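Local structure of polyhedrin (Orgyia pseudotsugata cypovirus 5, 5A8U) at residues S133-P137 and L149-D155. The protein forms the crystalline matrix of viral occlusion bodies, the polyhedra that protect cypovirus from the outside environment until insect larvae ingest them. Numbering follows the deposited sequence.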
loop_
_atom_site.group_PDB
_atom_site.type_symbol
_atom_site.label_atom_id
_atom_site.label_comp_id
_atom_site.label_asym_id
_atom_site.label_seq_id
_atom_site.Cartn_x
_atom_site.Cartn_y
_atom_site.Cartn_z
ATOM N N SER A 133 -6.784 16.757 6.835
ATOM C CA SER A 133 -6.289 17.755 7.775
ATOM C C SER A 133 -5.989 17.094 9.112
ATOM O O SER A 133 -6.747 16.258 9.587
ATOM C CB SER A 133 -7.298 18.892 7.982
ATOM O OG SER A 133 -8.549 18.393 8.440
ATOM N N ARG A 134 -4.868 17.473 9.711
ATOM C CA ARG A 134 -4.479 16.960 11.009
ATOM C C ARG A 134 -5.490 17.394 12.059
ATOM O O ARG A 134 -5.794 18.575 12.183
ATOM C CB ARG A 134 -3.102 17.509 11.369
ATOM C CG ARG A 134 -2.503 16.879 12.578
ATOM C CD ARG A 134 -2.273 15.410 12.357
ATOM N NE ARG A 134 -1.232 14.948 13.263
ATOM C CZ ARG A 134 -1.450 14.207 14.337
ATOM N NH1 ARG A 134 -2.676 13.797 14.619
ATOM N NH2 ARG A 134 -0.427 13.840 15.093
ATOM N N TRP A 135 -6.019 16.440 12.815
ATOM C CA TRP A 135 -7.004 16.762 13.827
ATOM C C TRP A 135 -6.316 16.751 15.172
ATOM O O TRP A 135 -5.527 15.850 15.467
ATOM C CB TRP A 135 -8.157 15.755 13.811
ATOM C CG TRP A 135 -9.275 16.049 14.780
ATOM C CD1 TRP A 135 -10.408 16.780 14.533
ATOM C CD2 TRP A 135 -9.380 15.595 16.137
ATOM N NE1 TRP A 135 -11.204 16.812 15.657
ATOM C CE2 TRP A 135 -10.594 16.094 16.653
ATOM C CE3 TRP A 135 -8.561 14.823 16.969
ATOM C CZ2 TRP A 135 -11.007 15.844 17.956
ATOM C CZ3 TRP A 135 -8.975 14.576 18.261
ATOM C CH2 TRP A 135 -10.184 15.087 18.742
ATOM N N MET A 136 -6.607 17.765 15.973
ATOM C CA MET A 136 -6.034 17.883 17.305
ATOM C C MET A 136 -7.161 17.972 18.321
ATOM O O MET A 136 -8.243 18.469 18.008
ATOM C CB MET A 136 -5.152 19.134 17.406
ATOM C CG MET A 136 -3.971 19.182 16.429
ATOM S SD MET A 136 -2.703 17.928 16.732
ATOM C CE MET A 136 -2.187 18.332 18.404
ATOM N N PRO A 137 -6.884 17.524 19.537
ATOM C CA PRO A 137 -7.840 17.602 20.646
ATOM C C PRO A 137 -7.973 19.042 21.128
ATOM O O PRO A 137 -7.143 19.879 20.781
ATOM C CB PRO A 137 -7.192 16.736 21.732
ATOM C CG PRO A 137 -6.251 15.838 21.005
ATOM C CD PRO A 137 -5.747 16.641 19.845
ATOM N N LEU A 149 1.233 19.765 12.916
ATOM C CA LEU A 149 2.218 18.930 13.582
ATOM C C LEU A 149 1.829 17.480 13.335
ATOM O O LEU A 149 0.784 17.028 13.808
ATOM C CB LEU A 149 2.195 19.234 15.086
ATOM C CG LEU A 149 3.030 18.389 16.045
ATOM C CD1 LEU A 149 4.508 18.505 15.726
ATOM C CD2 LEU A 149 2.745 18.813 17.492
ATOM N N LEU A 150 2.659 16.741 12.599
ATOM C CA LEU A 150 2.317 15.357 12.281
ATOM C C LEU A 150 2.637 14.363 13.396
ATOM O O LEU A 150 2.068 13.278 13.436
ATOM C CB LEU A 150 2.923 14.898 10.942
ATOM C CG LEU A 150 2.388 15.644 9.719
ATOM C CD1 LEU A 150 2.844 14.986 8.416
ATOM C CD2 LEU A 150 0.870 15.696 9.782
ATOM N N ASN A 151 3.538 14.731 14.301
ATOM C CA ASN A 151 3.825 13.898 15.465
ATOM C C ASN A 151 3.568 14.695 16.737
ATOM O O ASN A 151 4.444 15.405 17.217
ATOM C CB ASN A 151 5.261 13.391 15.422
ATOM C CG ASN A 151 5.464 12.332 14.360
ATOM O OD1 ASN A 151 4.688 11.375 14.264
ATOM N ND2 ASN A 151 6.489 12.505 13.545
ATOM N N ALA A 152 2.350 14.584 17.255
ATOM C CA ALA A 152 1.926 15.337 18.428
ATOM C C ALA A 152 2.020 14.494 19.691
ATOM O O ALA A 152 2.044 13.258 19.628
ATOM C CB ALA A 152 0.496 15.840 18.238
ATOM N N ALA A 153 2.079 15.146 20.849
ATOM C CA ALA A 153 2.118 14.419 22.113
ATOM C C ALA A 153 0.960 13.428 22.249
ATOM O O ALA A 153 1.128 12.316 22.778
ATOM C CB ALA A 153 2.112 15.397 23.294
ATOM N N GLU A 154 -0.205 13.844 21.762
ATOM C CA GLU A 154 -1.439 13.090 21.926
ATOM C C GLU A 154 -1.529 11.844 21.046
ATOM O O GLU A 154 -2.424 11.012 21.226
ATOM C CB GLU A 154 -2.649 13.997 21.675
ATOM C CG GLU A 154 -2.829 15.089 22.732
ATOM C CD GLU A 154 -2.083 16.381 22.415
ATOM O OE1 GLU A 154 -1.276 16.419 21.454
ATOM O OE2 GLU A 154 -2.316 17.377 23.140
ATOM N N ASP A 155 -0.606 11.700 20.105
ATOM C CA ASP A 155 -0.571 10.486 19.297
ATOM C C ASP A 155 -0.177 9.310 20.181
ATOM O O ASP A 155 -0.443 8.171 19.857
ATOM C CB ASP A 155 0.473 10.599 18.180
ATOM C CG ASP A 155 0.202 11.740 17.227
ATOM O OD1 ASP A 155 -0.935 12.259 17.188
ATOM O OD2 ASP A 155 1.142 12.096 16.491
#
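Arg-134 reaches from its short strand into the loop 149-155 and meets Asp-155 in a salt bridge. Arg-134 NH2 lies 2.7 Å from Asp-155 OD1; the bond is nearly straight (175° at the hydrogen), uses the syn lone pair of OD1 and stays in the guanidinium plane, with the carboxylate turned by 27°. Arg-134 CG anti to the backbone N (chi1 -171°) and a bend at chi2 carry the head past the loop carbonyls, where two weak bonds add to the grip: Arg-134 NE to Leu-149 O at 2.9 Å and Arg-134 NH2 to Leu-150 O at 3.0 Å. Asp-155 OD2 accepts a hydrogen bond from Ala-152 N at 2.9 Å, from above the carboxylate plane, and Asp-155 N bonds to Ala-152 O as in a 3-10 turn. Phe-128 offers the guanidinium a cation-pi contact. Met-136, folded at chi2 and chi3, closes the apolar flank, its CE 3.7 Å from Ala-152 CB.

Beyond this cluster the packing thins. Exposed Glu-154 touches Pro-137 CG to CG at 3.9 Å, while Glu-154 OE1 stays 6.9 Å from Arg-134 NH2, too far to pair; this rim meets crystal neighbours. Leu-149 and Leu-150 pack against a second subunit. One arginine thus joins strand and loop beside strand 124-128, and its positive guanidinium, with Arg-126 as a weak, more distant partner, would probably stabilise the ionised carboxylate of Asp-155.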